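PDB 3N0U: probable N-glycosylase/DNA lyase from Thermotoga maritima, which is a probable glycosylase of the helix-hairpin-helix superfamily, with an all-alpha fold of helices joined by loops. Local coordinates for residues A[60-65]-A[139-144]; A[110-115]-A[133-138]; A[117-122]-A[129-134]; A[123-128]-A[186-191]. All blocks are in the same frame, centred on the assembly; numbering follows the deposited sequence.

Contact 1: residues A[60-65]-A[139-144]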
loop_
_atom_site.group_PDB
_atom_site.type_symbol
_atom_site.label_atom_id
_atom_site.label_comp_id
_atom_site.label_asym_id
_atom_site.label_seq_id
_atom_site.Cartn_x
_atom_site.Cartn_y
_atom_site.Cartn_z
ATOM N N THR A 60 6.758 2.511 4.761
ATOM C CA THR A 60 7.156 1.529 3.767
ATOM C C THR A 60 7.288 2.101 2.367
ATOM O O THR A 60 7.432 1.337 1.412
ATOM C CB THR A 60 6.182 0.353 3.734
ATOM O OG1 THR A 60 4.876 0.828 3.409
ATOM C CG2 THR A 60 6.171 -0.361 5.080
ATOM N N ALA A 61 7.323 3.426 2.239
ATOM C CA ALA A 61 7.423 4.064 0.916
ATOM C C ALA A 61 8.608 3.555 0.116
ATOM O O ALA A 61 8.490 3.323 -1.100
ATOM C CB ALA A 61 7.506 5.557 1.048
ATOM N N ASN A 62 9.739 3.395 0.794
ATOM C CA ASN A 62 10.953 2.863 0.193
ATOM C C ASN A 62 11.608 1.892 1.164
ATOM O O ASN A 62 12.820 1.938 1.392
ATOM C CB ASN A 62 11.937 3.988 -0.147
ATOM C CG ASN A 62 11.622 4.674 -1.472
ATOM O OD1 ASN A 62 10.737 4.251 -2.217
ATOM N ND2 ASN A 62 12.370 5.729 -1.781
ATOM N N TRP A 63 10.785 1.029 1.746
ATOM C CA TRP A 63 11.223 0.052 2.737
ATOM C C TRP A 63 10.311 -1.157 2.650
ATOM O O TRP A 63 9.201 -1.104 2.108
ATOM C CB TRP A 63 11.077 0.641 4.142
ATOM C CG TRP A 63 11.925 0.071 5.257
ATOM C CD1 TRP A 63 13.173 -0.467 5.161
ATOM C CD2 TRP A 63 11.578 0.025 6.646
ATOM N NE1 TRP A 63 13.623 -0.844 6.403
ATOM C CE2 TRP A 63 12.664 -0.544 7.331
ATOM C CE3 TRP A 63 10.451 0.415 7.372
ATOM C CZ2 TRP A 63 12.658 -0.733 8.705
ATOM C CZ3 TRP A 63 10.450 0.233 8.749
ATOM C CH2 TRP A 63 11.550 -0.335 9.397
ATOM N N SER A 64 10.751 -2.234 3.255
ATOM C CA SER A 64 10.057 -3.510 3.156
ATOM C C SER A 64 8.817 -3.536 4.024
ATOM O O SER A 64 8.727 -2.830 5.028
ATOM C CB SER A 64 10.988 -4.614 3.618
ATOM O OG SER A 64 11.324 -4.380 4.976
ATOM N N ALA A 65 7.860 -4.365 3.633
ATOM C CA ALA A 65 6.683 -4.608 4.440
ATOM C C ALA A 65 7.091 -5.146 5.801
ATOM O O ALA A 65 6.524 -4.784 6.840
ATOM C CB ALA A 65 5.795 -5.584 3.743
ATOM N N GLY A 139 2.409 9.629 -1.489
ATOM C CA GLY A 139 2.134 9.921 -2.886
ATOM C C GLY A 139 1.096 8.978 -3.477
ATOM O O GLY A 139 0.342 8.325 -2.754
ATOM N N TRP A 140 1.066 8.881 -4.803
ATOM C CA TRP A 140 0.044 8.079 -5.465
ATOM C C TRP A 140 0.093 6.612 -5.033
ATOM O O TRP A 140 -0.935 6.012 -4.736
ATOM C CB TRP A 140 0.173 8.213 -6.982
ATOM C CG TRP A 140 -0.232 9.572 -7.395
ATOM C CD1 TRP A 140 0.577 10.650 -7.589
ATOM C CD2 TRP A 140 -1.568 10.024 -7.594
ATOM N NE1 TRP A 140 -0.180 11.750 -7.921
ATOM C CE2 TRP A 140 -1.500 11.391 -7.926
ATOM C CE3 TRP A 140 -2.821 9.406 -7.531
ATOM C CZ2 TRP A 140 -2.631 12.148 -8.190
ATOM C CZ3 TRP A 140 -3.942 10.160 -7.808
ATOM C CH2 TRP A 140 -3.841 11.517 -8.120
ATOM N N LYS A 141 1.297 6.059 -4.950
ATOM C CA LYS A 141 1.470 4.657 -4.607
ATOM C C LYS A 141 1.066 4.403 -3.165
ATOM O O LYS A 141 0.352 3.445 -2.866
ATOM C CB LYS A 141 2.939 4.267 -4.800
ATOM C CG LYS A 141 3.285 2.855 -4.425
ATOM C CD LYS A 141 4.810 2.710 -4.365
ATOM C CE LYS A 141 5.359 3.148 -3.017
ATOM N NZ LYS A 141 6.675 3.810 -3.141
ATOM N N GLU A 142 1.537 5.254 -2.261
ATOM C CA GLU A 142 1.291 5.039 -0.846
ATOM C C GLU A 142 -0.164 5.296 -0.467
ATOM O O GLU A 142 -0.685 4.662 0.442
ATOM C CB GLU A 142 2.234 5.914 -0.011
ATOM C CG GLU A 142 3.731 5.663 -0.248
ATOM C CD GLU A 142 4.361 6.308 -1.552
ATOM O OE1 GLU A 142 3.767 7.178 -2.256
ATOM O OE2 GLU A 142 5.518 5.930 -1.851
ATOM N N ALA A 143 -0.817 6.235 -1.149
ATOM C CA ALA A 143 -2.237 6.482 -0.912
ATOM C C ALA A 143 -3.055 5.280 -1.370
ATOM O O ALA A 143 -4.008 4.862 -0.690
ATOM C CB ALA A 143 -2.692 7.713 -1.658
ATOM N N SER A 144 -2.702 4.715 -2.519
ATOM C CA SER A 144 -3.348 3.491 -2.982
ATOM C C SER A 144 -3.171 2.357 -1.995
ATOM O O SER A 144 -4.099 1.611 -1.721
ATOM C CB SER A 144 -2.772 3.073 -4.325
ATOM O OG SER A 144 -2.894 4.135 -5.262
#

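Contact 2: residues A[110-115]-A[133-138]. With NA (sodium ion), chain D.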
loop_
_atom_site.group_PDB
_atom_site.type_symbol
_atom_site.label_atom_id
_atom_site.label_comp_id
_atom_site.label_asym_id
_atom_site.label_seq_id
_atom_site.Cartn_x
_atom_site.Cartn_y
_atom_site.Cartn_z
ATOM N N ARG A 110 -0.997 14.122 11.778
ATOM C CA ARG A 110 -1.967 14.024 12.859
ATOM C C ARG A 110 -3.128 14.993 12.638
ATOM O O ARG A 110 -4.208 14.825 13.201
ATOM C CB ARG A 110 -1.294 14.214 14.225
ATOM C CG ARG A 110 -0.334 13.098 14.531
ATOM C CD ARG A 110 0.512 13.389 15.744
ATOM N NE ARG A 110 1.442 12.300 16.010
ATOM C CZ ARG A 110 2.437 12.350 16.884
ATOM N NH1 ARG A 110 2.672 13.460 17.580
ATOM N NH2 ARG A 110 3.199 11.269 17.064
ATOM N N LYS A 111 -2.912 15.990 11.792
ATOM C CA LYS A 111 -3.990 16.895 11.403
ATOM C C LYS A 111 -5.177 16.142 10.784
ATOM O O LYS A 111 -6.289 16.676 10.727
ATOM C CB LYS A 111 -3.487 17.936 10.388
ATOM C CG LYS A 111 -3.150 17.330 9.038
ATOM C CD LYS A 111 -2.580 18.337 8.045
ATOM C CE LYS A 111 -2.192 17.615 6.748
ATOM N NZ LYS A 111 -1.662 18.544 5.711
ATOM N N LEU A 112 -4.929 14.924 10.300
ATOM C CA LEU A 112 -5.958 14.133 9.613
ATOM C C LEU A 112 -6.795 13.276 10.555
ATOM O O LEU A 112 -7.791 12.698 10.133
ATOM C CB LEU A 112 -5.325 13.217 8.558
ATOM C CG LEU A 112 -4.563 13.962 7.473
ATOM C CD1 LEU A 112 -3.947 12.965 6.503
ATOM C CD2 LEU A 112 -5.485 14.966 6.753
ATOM N N LEU A 113 -6.397 13.170 11.815
ATOM C CA LEU A 113 -7.233 12.452 12.787
ATOM C C LEU A 113 -8.590 13.136 12.845
ATOM O O LEU A 113 -8.671 14.358 13.013
ATOM C CB LEU A 113 -6.597 12.444 14.172
ATOM C CG LEU A 113 -5.353 11.578 14.303
ATOM C CD1 LEU A 113 -4.548 11.977 15.518
ATOM C CD2 LEU A 113 -5.783 10.138 14.373
ATOM N N GLY A 114 -9.643 12.341 12.713
ATOM C CA GLY A 114 -10.997 12.860 12.636
ATOM C C GLY A 114 -11.578 12.811 11.233
ATOM O O GLY A 114 -12.807 12.919 11.059
ATOM N N LYS A 115 -10.707 12.644 10.238
ATOM C CA LYS A 115 -11.110 12.677 8.834
ATOM C C LYS A 115 -10.964 11.319 8.145
ATOM O O LYS A 115 -11.486 11.129 7.044
ATOM C CB LYS A 115 -10.240 13.687 8.069
ATOM C CG LYS A 115 -10.443 15.135 8.474
ATOM C CD LYS A 115 -9.377 16.032 7.870
ATOM C CE LYS A 115 -9.837 17.484 7.850
ATOM N NZ LYS A 115 -10.493 17.886 9.124
ATOM N N ARG A 133 -2.518 14.947 -2.002
ATOM C CA ARG A 133 -2.311 16.376 -1.820
ATOM C C ARG A 133 -2.016 16.769 -0.367
ATOM O O ARG A 133 -1.253 17.713 -0.119
ATOM C CB ARG A 133 -3.518 17.172 -2.326
ATOM C CG ARG A 133 -3.315 18.693 -2.230
ATOM C CD ARG A 133 -4.475 19.463 -2.803
ATOM N NE ARG A 133 -4.753 19.047 -4.170
ATOM C CZ ARG A 133 -4.186 19.572 -5.253
ATOM N NH1 ARG A 133 -3.291 20.549 -5.141
ATOM N NH2 ARG A 133 -4.518 19.116 -6.456
ATOM N N ASN A 134 -2.604 16.043 0.584
ATOM C CA ASN A 134 -2.681 16.520 1.962
ATOM C C ASN A 134 -1.904 15.729 3.006
ATOM O O ASN A 134 -1.608 16.244 4.080
ATOM C CB ASN A 134 -4.150 16.624 2.363
ATOM C CG ASN A 134 -4.857 17.705 1.602
ATOM O OD1 ASN A 134 -5.691 17.440 0.731
ATOM N ND2 ASN A 134 -4.524 18.941 1.915
ATOM N N ALA A 135 -1.588 14.477 2.704
ATOM C CA ALA A 135 -0.864 13.651 3.667
ATOM C C ALA A 135 0.612 13.627 3.343
ATOM O O ALA A 135 0.991 13.229 2.261
ATOM C CB ALA A 135 -1.423 12.235 3.672
ATOM N N LYS A 136 1.449 14.014 4.295
ATOM C CA LYS A 136 2.900 14.030 4.107
ATOM C C LYS A 136 3.458 12.624 4.010
ATOM O O LYS A 136 3.020 11.728 4.721
ATOM C CB LYS A 136 3.544 14.754 5.295
ATOM C CG LYS A 136 3.019 16.175 5.483
ATOM C CD LYS A 136 3.304 17.003 4.250
ATOM C CE LYS A 136 2.997 18.470 4.477
ATOM N NZ LYS A 136 3.227 19.260 3.238
ATOM N N GLY A 137 4.428 12.445 3.120
ATOM C CA GLY A 137 5.043 11.158 2.902
ATOM C C GLY A 137 4.153 10.165 2.179
ATOM O O GLY A 137 4.464 8.972 2.133
ATOM N N ILE A 138 3.054 10.656 1.617
ATOM C CA ILE A 138 2.104 9.815 0.920
ATOM C C ILE A 138 1.871 10.330 -0.504
ATOM O O ILE A 138 1.225 11.361 -0.699
ATOM C CB ILE A 138 0.742 9.812 1.640
ATOM C CG1 ILE A 138 0.875 9.217 3.043
ATOM C CG2 ILE A 138 -0.327 9.078 0.806
ATOM C CD1 ILE A 138 1.168 7.728 3.089
HETATM NA NA NA D . 0.973 13.658 -0.021
HETATM O O HOH W 1 1.344 16.225 0.526
HETATM O O HOH W 2 3.442 13.412 -0.461
#

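Contact 3: residues A[117-122]-A[129-134]. With NA (sodium ion), chain D.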
loop_
_atom_site.group_PDB
_atom_site.type_symbol
_atom_site.label_atom_id
_atom_site.label_comp_id
_atom_site.label_asym_id
_atom_site.label_seq_id
_atom_site.Cartn_x
_atom_site.Cartn_y
_atom_site.Cartn_z
ATOM N N LYS A 117 -11.966 8.043 8.808
ATOM C CA LYS A 117 -13.085 7.111 8.644
ATOM C C LYS A 117 -13.900 7.503 7.416
ATOM O O LYS A 117 -14.273 6.659 6.602
ATOM C CB LYS A 117 -13.986 7.065 9.887
ATOM C CG LYS A 117 -13.335 6.355 11.076
ATOM C CD LYS A 117 -14.274 6.216 12.265
ATOM C CE LYS A 117 -15.356 5.186 12.012
ATOM N NZ LYS A 117 -16.260 5.054 13.191
ATOM N N ASN A 118 -14.161 8.794 7.264
ATOM C CA ASN A 118 -14.908 9.250 6.113
ATOM C C ASN A 118 -14.116 9.009 4.818
ATOM O O ASN A 118 -14.679 8.575 3.826
ATOM C CB ASN A 118 -15.279 10.718 6.276
ATOM C CG ASN A 118 -16.183 11.210 5.168
ATOM O OD1 ASN A 118 -15.735 11.439 4.050
ATOM N ND2 ASN A 118 -17.462 11.372 5.471
ATOM N N LEU A 119 -12.803 9.246 4.838
ATOM C CA LEU A 119 -11.989 9.043 3.640
ATOM C C LEU A 119 -12.046 7.596 3.197
ATOM O O LEU A 119 -12.138 7.302 2.010
ATOM C CB LEU A 119 -10.519 9.423 3.874
ATOM C CG LEU A 119 -10.139 10.889 3.770
ATOM C CD1 LEU A 119 -8.747 11.084 4.343
ATOM C CD2 LEU A 119 -10.210 11.365 2.334
ATOM N N VAL A 120 -11.948 6.684 4.150
ATOM C CA VAL A 120 -11.864 5.274 3.805
ATOM C C VAL A 120 -13.190 4.762 3.233
ATOM O O VAL A 120 -13.218 3.807 2.454
ATOM C CB VAL A 120 -11.378 4.450 5.010
ATOM C CG1 VAL A 120 -11.580 2.978 4.762
ATOM C CG2 VAL A 120 -9.916 4.800 5.267
ATOM N N LYS A 121 -14.279 5.447 3.566
ATOM C CA LYS A 121 -15.604 5.056 3.104
ATOM C C LYS A 121 -16.004 5.794 1.830
ATOM O O LYS A 121 -17.016 5.460 1.200
ATOM C CB LYS A 121 -16.640 5.345 4.197
ATOM C CG LYS A 121 -16.503 4.468 5.428
ATOM C CD LYS A 121 -16.986 3.059 5.153
ATOM C CE LYS A 121 -16.959 2.209 6.413
ATOM N NZ LYS A 121 -17.616 0.889 6.205
ATOM N N GLY A 122 -15.242 6.828 1.478
ATOM C CA GLY A 122 -15.595 7.668 0.350
ATOM C C GLY A 122 -15.225 7.049 -0.984
ATOM O O GLY A 122 -14.750 5.918 -1.040
ATOM N N GLU A 129 -6.838 11.085 -4.157
ATOM C CA GLU A 129 -6.428 12.432 -4.554
ATOM C C GLU A 129 -6.188 13.281 -3.307
ATOM O O GLU A 129 -5.223 14.032 -3.224
ATOM C CB GLU A 129 -7.499 13.104 -5.425
ATOM C CG GLU A 129 -7.546 12.593 -6.854
ATOM C CD GLU A 129 -8.699 13.200 -7.667
ATOM O OE1 GLU A 129 -9.381 14.120 -7.166
ATOM O OE2 GLU A 129 -8.924 12.738 -8.809
ATOM N N PHE A 130 -7.090 13.163 -2.346
ATOM C CA PHE A 130 -6.971 13.922 -1.104
ATOM C C PHE A 130 -5.690 13.611 -0.360
ATOM O O PHE A 130 -5.005 14.503 0.100
ATOM C CB PHE A 130 -8.154 13.658 -0.182
ATOM C CG PHE A 130 -8.019 14.332 1.154
ATOM C CD1 PHE A 130 -7.399 13.685 2.209
ATOM C CD2 PHE A 130 -8.460 15.630 1.331
ATOM C CE1 PHE A 130 -7.247 14.315 3.434
ATOM C CE2 PHE A 130 -8.313 16.269 2.562
ATOM C CZ PHE A 130 -7.705 15.613 3.606
ATOM N N LEU A 131 -5.375 12.332 -0.242
ATOM C CA LEU A 131 -4.205 11.919 0.502
ATOM C C LEU A 131 -2.936 12.330 -0.215
ATOM O O LEU A 131 -1.975 12.735 0.422
ATOM C CB LEU A 131 -4.231 10.406 0.707
ATOM C CG LEU A 131 -5.294 9.912 1.674
ATOM C CD1 LEU A 131 -5.442 8.410 1.532
ATOM C CD2 LEU A 131 -4.980 10.320 3.129
ATOM N N VAL A 132 -2.905 12.201 -1.531
ATOM C CA VAL A 132 -1.749 12.662 -2.281
ATOM C C VAL A 132 -1.477 14.133 -1.997
ATOM O O VAL A 132 -0.330 14.539 -1.762
ATOM C CB VAL A 132 -1.935 12.455 -3.785
ATOM C CG1 VAL A 132 -0.815 13.121 -4.556
ATOM C CG2 VAL A 132 -1.958 10.969 -4.107
ATOM N N ARG A 133 -2.518 14.947 -2.002
ATOM C CA ARG A 133 -2.311 16.376 -1.820
ATOM C C ARG A 133 -2.016 16.769 -0.367
ATOM O O ARG A 133 -1.253 17.713 -0.119
ATOM C CB ARG A 133 -3.518 17.172 -2.326
ATOM C CG ARG A 133 -3.315 18.693 -2.230
ATOM C CD ARG A 133 -4.475 19.463 -2.803
ATOM N NE ARG A 133 -4.753 19.047 -4.170
ATOM C CZ ARG A 133 -4.186 19.572 -5.253
ATOM N NH1 ARG A 133 -3.291 20.549 -5.141
ATOM N NH2 ARG A 133 -4.518 19.116 -6.456
ATOM N N ASN A 134 -2.604 16.043 0.584
ATOM C CA ASN A 134 -2.681 16.520 1.962
ATOM C C ASN A 134 -1.904 15.729 3.006
ATOM O O ASN A 134 -1.608 16.244 4.080
ATOM C CB ASN A 134 -4.150 16.624 2.363
ATOM C CG ASN A 134 -4.857 17.705 1.602
ATOM O OD1 ASN A 134 -5.691 17.440 0.731
ATOM N ND2 ASN A 134 -4.524 18.941 1.915
HETATM NA NA NA D . 0.973 13.658 -0.021
HETATM O O HOH W 1 1.344 16.225 0.526
HETATM O O HOH W 2 3.442 13.412 -0.461
#

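Contact 4: residues A[123-128]-A[186-191]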
loop_
_atom_site.group_PDB
_atom_site.type_symbol
_atom_site.label_atom_id
_atom_site.label_comp_id
_atom_site.label_asym_id
_atom_site.label_seq_id
_atom_site.Cartn_x
_atom_site.Cartn_y
_atom_site.Cartn_z
ATOM N N ASP A 123 -15.449 7.788 -2.069
ATOM C CA ASP A 123 -15.043 7.321 -3.382
ATOM C C ASP A 123 -13.540 7.167 -3.344
ATOM O O ASP A 123 -12.837 8.129 -3.051
ATOM C CB ASP A 123 -15.433 8.320 -4.458
ATOM C CG ASP A 123 -15.028 7.864 -5.833
ATOM O OD1 ASP A 123 -15.865 7.259 -6.534
ATOM O OD2 ASP A 123 -13.865 8.091 -6.209
ATOM N N PRO A 124 -13.040 5.956 -3.608
ATOM C CA PRO A 124 -11.607 5.743 -3.409
ATOM C C PRO A 124 -10.727 6.565 -4.317
ATOM O O PRO A 124 -9.615 6.879 -3.907
ATOM C CB PRO A 124 -11.422 4.255 -3.695
ATOM C CG PRO A 124 -12.665 3.800 -4.349
ATOM C CD PRO A 124 -13.752 4.708 -3.924
ATOM N N PHE A 125 -11.198 6.941 -5.502
ATOM C CA PHE A 125 -10.364 7.749 -6.387
ATOM C C PHE A 125 -10.259 9.144 -5.796
ATOM O O PHE A 125 -9.194 9.743 -5.826
ATOM C CB PHE A 125 -10.907 7.749 -7.821
ATOM C CG PHE A 125 -10.822 6.394 -8.475
ATOM C CD1 PHE A 125 -9.712 6.032 -9.213
ATOM C CD2 PHE A 125 -11.830 5.459 -8.285
ATOM C CE1 PHE A 125 -9.614 4.761 -9.786
ATOM C CE2 PHE A 125 -11.748 4.191 -8.857
ATOM C CZ PHE A 125 -10.630 3.842 -9.599
ATOM N N GLN A 126 -11.352 9.652 -5.233
ATOM C CA GLN A 126 -11.317 10.986 -4.653
ATOM C C GLN A 126 -10.502 10.970 -3.355
ATOM O O GLN A 126 -9.735 11.892 -3.084
ATOM C CB GLN A 126 -12.725 11.515 -4.416
ATOM C CG GLN A 126 -13.526 11.655 -5.686
ATOM C CD GLN A 126 -14.880 12.257 -5.441
ATOM O OE1 GLN A 126 -15.180 12.691 -4.332
ATOM N NE2 GLN A 126 -15.710 12.291 -6.473
ATOM N N SER A 127 -10.661 9.920 -2.558
ATOM C CA SER A 127 -9.892 9.810 -1.318
ATOM C C SER A 127 -8.400 9.732 -1.597
ATOM O O SER A 127 -7.608 10.338 -0.892
ATOM C CB SER A 127 -10.360 8.605 -0.499
ATOM O OG SER A 127 -11.687 8.848 -0.063
ATOM N N ARG A 128 -8.016 9.025 -2.649
ATOM C CA ARG A 128 -6.604 8.940 -2.992
ATOM C C ARG A 128 -6.068 10.322 -3.378
ATOM O O ARG A 128 -4.981 10.697 -2.955
ATOM C CB ARG A 128 -6.366 7.940 -4.130
ATOM C CG ARG A 128 -4.956 8.038 -4.706
ATOM C CD ARG A 128 -4.630 6.826 -5.546
ATOM N NE ARG A 128 -5.469 6.794 -6.729
ATOM C CZ ARG A 128 -5.592 5.765 -7.547
ATOM N NH1 ARG A 128 -4.938 4.644 -7.310
ATOM N NH2 ARG A 128 -6.373 5.870 -8.608
ATOM N N TYR A 186 -3.248 5.978 -15.746
ATOM C CA TYR A 186 -3.008 5.272 -17.002
ATOM C C TYR A 186 -2.356 3.909 -16.783
ATOM O O TYR A 186 -2.829 2.901 -17.301
ATOM C CB TYR A 186 -2.147 6.136 -17.916
ATOM C CG TYR A 186 -1.799 5.493 -19.216
ATOM C CD1 TYR A 186 -2.684 5.529 -20.280
ATOM C CD2 TYR A 186 -0.580 4.871 -19.395
ATOM C CE1 TYR A 186 -2.371 4.947 -21.486
ATOM C CE2 TYR A 186 -0.253 4.285 -20.598
ATOM C CZ TYR A 186 -1.148 4.326 -21.640
ATOM O OH TYR A 186 -0.814 3.738 -22.836
ATOM N N VAL A 187 -1.282 3.861 -16.005
ATOM C CA VAL A 187 -0.611 2.590 -15.758
ATOM C C VAL A 187 -1.500 1.689 -14.887
ATOM O O VAL A 187 -1.550 0.485 -15.070
ATOM C CB VAL A 187 0.773 2.813 -15.121
ATOM C CG1 VAL A 187 1.426 1.489 -14.735
ATOM C CG2 VAL A 187 1.659 3.557 -16.106
ATOM N N GLU A 188 -2.229 2.292 -13.956
ATOM C CA GLU A 188 -3.162 1.539 -13.136
ATOM C C GLU A 188 -4.231 0.860 -13.997
ATOM O O GLU A 188 -4.604 -0.285 -13.735
ATOM C CB GLU A 188 -3.804 2.456 -12.105
ATOM C CG GLU A 188 -4.983 1.857 -11.341
ATOM C CD GLU A 188 -5.493 2.821 -10.277
ATOM O OE1 GLU A 188 -6.076 3.881 -10.638
ATOM O OE2 GLU A 188 -5.283 2.535 -9.067
ATOM N N GLU A 189 -4.715 1.546 -15.028
ATOM C CA GLU A 189 -5.770 0.984 -15.863
ATOM C C GLU A 189 -5.227 -0.186 -16.687
ATOM O O GLU A 189 -5.936 -1.158 -16.927
ATOM C CB GLU A 189 -6.393 2.064 -16.759
ATOM C CG GLU A 189 -7.377 1.539 -17.797
ATOM C CD GLU A 189 -8.622 0.885 -17.193
ATOM O OE1 GLU A 189 -8.923 1.098 -15.997
ATOM O OE2 GLU A 189 -9.317 0.151 -17.924
ATOM N N ILE A 190 -3.976 -0.091 -17.136
ATOM C CA ILE A 190 -3.328 -1.218 -17.798
ATOM C C ILE A 190 -3.328 -2.455 -16.892
ATOM O O ILE A 190 -3.689 -3.557 -17.303
ATOM C CB ILE A 190 -1.879 -0.874 -18.166
ATOM C CG1 ILE A 190 -1.859 0.193 -19.260
ATOM C CG2 ILE A 190 -1.135 -2.102 -18.610
ATOM C CD1 ILE A 190 -0.451 0.646 -19.671
ATOM N N LEU A 191 -2.918 -2.272 -15.645
ATOM C CA LEU A 191 -2.874 -3.380 -14.710
ATOM C C LEU A 191 -4.273 -3.856 -14.340
ATOM O O LEU A 191 -4.443 -5.024 -13.999
ATOM C CB LEU A 191 -2.104 -2.995 -13.443
ATOM C CG LEU A 191 -1.609 -4.165 -12.586
ATOM C CD1 LEU A 191 -0.663 -5.039 -13.352
ATOM C CD2 LEU A 191 -0.915 -3.653 -11.324
#

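Contact 1: residues A[60-65]-A[139-144]
A trans first torsion (chi1 177°) and a bend at chi3 (84°) carry Lys141 NZ away from its own helix to Ala61, while Glu142, folded back at chi2 (79°), brings its carboxylate to the same place. Both stand on the first turn of helix 140-148, the second helix of the helix-hairpin-helix motif; Ala61 belongs to the loop that joins helix 47-59 to helix 65-75. Lys141 NZ donates to Ala61 O over 2.8 Å, lying in the carbonyl plane on a lone pair. The same nitrogen forms a salt bridge with Glu142 OE2 at 2.7 Å, approaching from above the carboxylate plane, so the loop carbonyl and the carboxylate both bind one nitrogen. The other carboxylate oxygen turns back to the hairpin: Gly139 N, at the N-cap position of the helix, donates to Glu142 OE1 over 2.9 Å. Glu142 thereby ties the start of its helix to the position of Lys141. Beyond the two segments, the lysine side chain also packs against Asp159. The methyl of Ala61 lies against the glutamate side chain, its CB 3.5 Å from Glu142 OE2 and 4.0 Å from Glu142 CG.

Contact 2: residues A[110-115]-A[133-138]
The hairpin of the helix-hairpin-helix motif, where helix 124-134 ends and a sodium ion is held by backbone carbonyls, meets the loop after helix 99-109 through Lys111 and Leu112. Lys111 NZ donates to Asn134 O over 2.8 Å, in the carbonyl plane. Its CG sits between the backbone N and the carbonyl carbon (chi1 69°), and from there the chain runs fully extended, so that the ammonium group spans the gap between loop and helix end. Beside this polar link, Leu112 CD1 packs on Ala135 CB at 3.9 Å, an apolar contact between two buried side chains; Leu112 also rests on Phe130 of the same helix.

Just past the helix the backbone makes a type II turn from Ala135 to Ile138, with Gly137 at the positive phi that this turn favours. The turn directs two of its carbonyls to the metal, Ala135 O at 2.3 Å and Ile138 O at 2.4 Å from the sodium ion. Water 2 and water 1 bind it at 2.5 Å and 2.6 Å, and Val132 O completes the five ligands. In Ala135 the methyl touches Leu112 and the carbonyl binds the ion.

Lys136 NZ stands 5.5 Å from Lys111 NZ, a like charge close by. Against this, Asn134 O lies at the carbonyl end of helix 124-134, where the helix dipole would probably favour a positive charge, so the lysine bond is likely to help stabilise that end.

Contact 3: residues A[117-122]-A[129-134]
A single side chain, Leu119, carries the whole of its segment's part in this contact, and both of its methyls converge on one ring atom: CD1 and CD2 of Leu119 each lie 3.6 Å from Phe130 CD1. The leucine and the phenylalanine cross at about a right angle, and Leu119 CD1 reaches the ring obliquely. The second methyl slides down toward the root of the ring, with Leu119 CD2 4.0 Å from Phe130 CB. Leu119 CD1 also touches Leu131 CD2 at 4.0 Å, so the leucine bridges two successive residues of helix 124-134.

Different first torsions, chi1 175° in Phe130 and -70° in Leu131, send those neighbours to different sides of Leu119 CD1, which touches both, while CD2 lies on Phe130. No hydrogen bond crosses between the segments, which meet through apolar side chains. Elsewhere, Leu131 continues into the interior against Ala143 and Phe146 of helix 140-148, while Leu119 O accepts a hydrogen bond from Ser127 OG one turn earlier on helix 124-134.

The last turn of that helix is where the packing gives way to metal binding. Val132 O binds the sodium ion at 2.4 Å, and water 1, a ligand of the same ion, makes a weak bond of 3.1 Å to Arg133 O. Two helices joined by a tight hairpin make the helix-hairpin-helix motif, in which a cation held by main-chain carbonyls of the hairpin and of the first helix's end is often found.

Contact 4: residues A[123-128]-A[186-191]
Glu188 is the residue of helix 181-198 that reaches Arg128 and Phe125 of helix 124-134; Val187, just before it, turns instead to Leu163 and Met166 of helix 160-168. The glutamate starts with CG anti to the backbone N (chi1 170°) and stays extended, which carries its carboxylate far from its own helix to meet the guanidinium of Arg128 coming from the opposite direction. Two nitrogens grip it end-on. Arg128 NH1 donates to Glu188 OE2 over 2.8 Å in an almost straight bond, N-H...O 177°, and Arg128 NH2 donates to the syn lone pair of Glu188 OE1, 2.9 Å away. The two flat groups are tilted by 31°, yet both oxygens lie near the guanidinium plane.

This buried salt bridge joins the first helix of the helix-hairpin-helix motif to the long helix that follows it later in the chain. Both ends of it have a further bond: Ala156 N donates to Glu188 OE2, and Arg128 NH1 to Ser144 OG, which would help fix the rotation of the two groups. The ring of Phe125 stands beside the pair, with its CE1 edge 3.7 Å from Glu188 OE1. At the start of helix 124-134, Asp123 is the N-cap, its OD2 accepting from Gln126 N at 3.1 Å. One residue past Glu188, Glu189 pairs within its own helix with Arg192 and Lys193, and Leu191 packs on Val162.

Overall arrangement
Helix 124-134 runs through three of the four contacts: contact 4 uses its first turn, contact 3 its last turns, and contact 2 its end and the hairpin beyond. Contact 1 joins the early loop 60-65 to helix 140-148, the next helix after 124-134; segments 110-115, 117-122 and 123-128 come between them, and 186-191 last. Contacts 2 and 3 are the closest pair, with centres 8 Å apart, and share Arg133, Asn134, the sodium ion and both waters; contacts 2 and 4, 19 Å apart, do not touch. Ser144 of contact 1 probably hydrogen-bonds Arg128 of contact 4. The partners of this helix-hairpin-helix unit thus come from loops and helices both earlier and later in the chain.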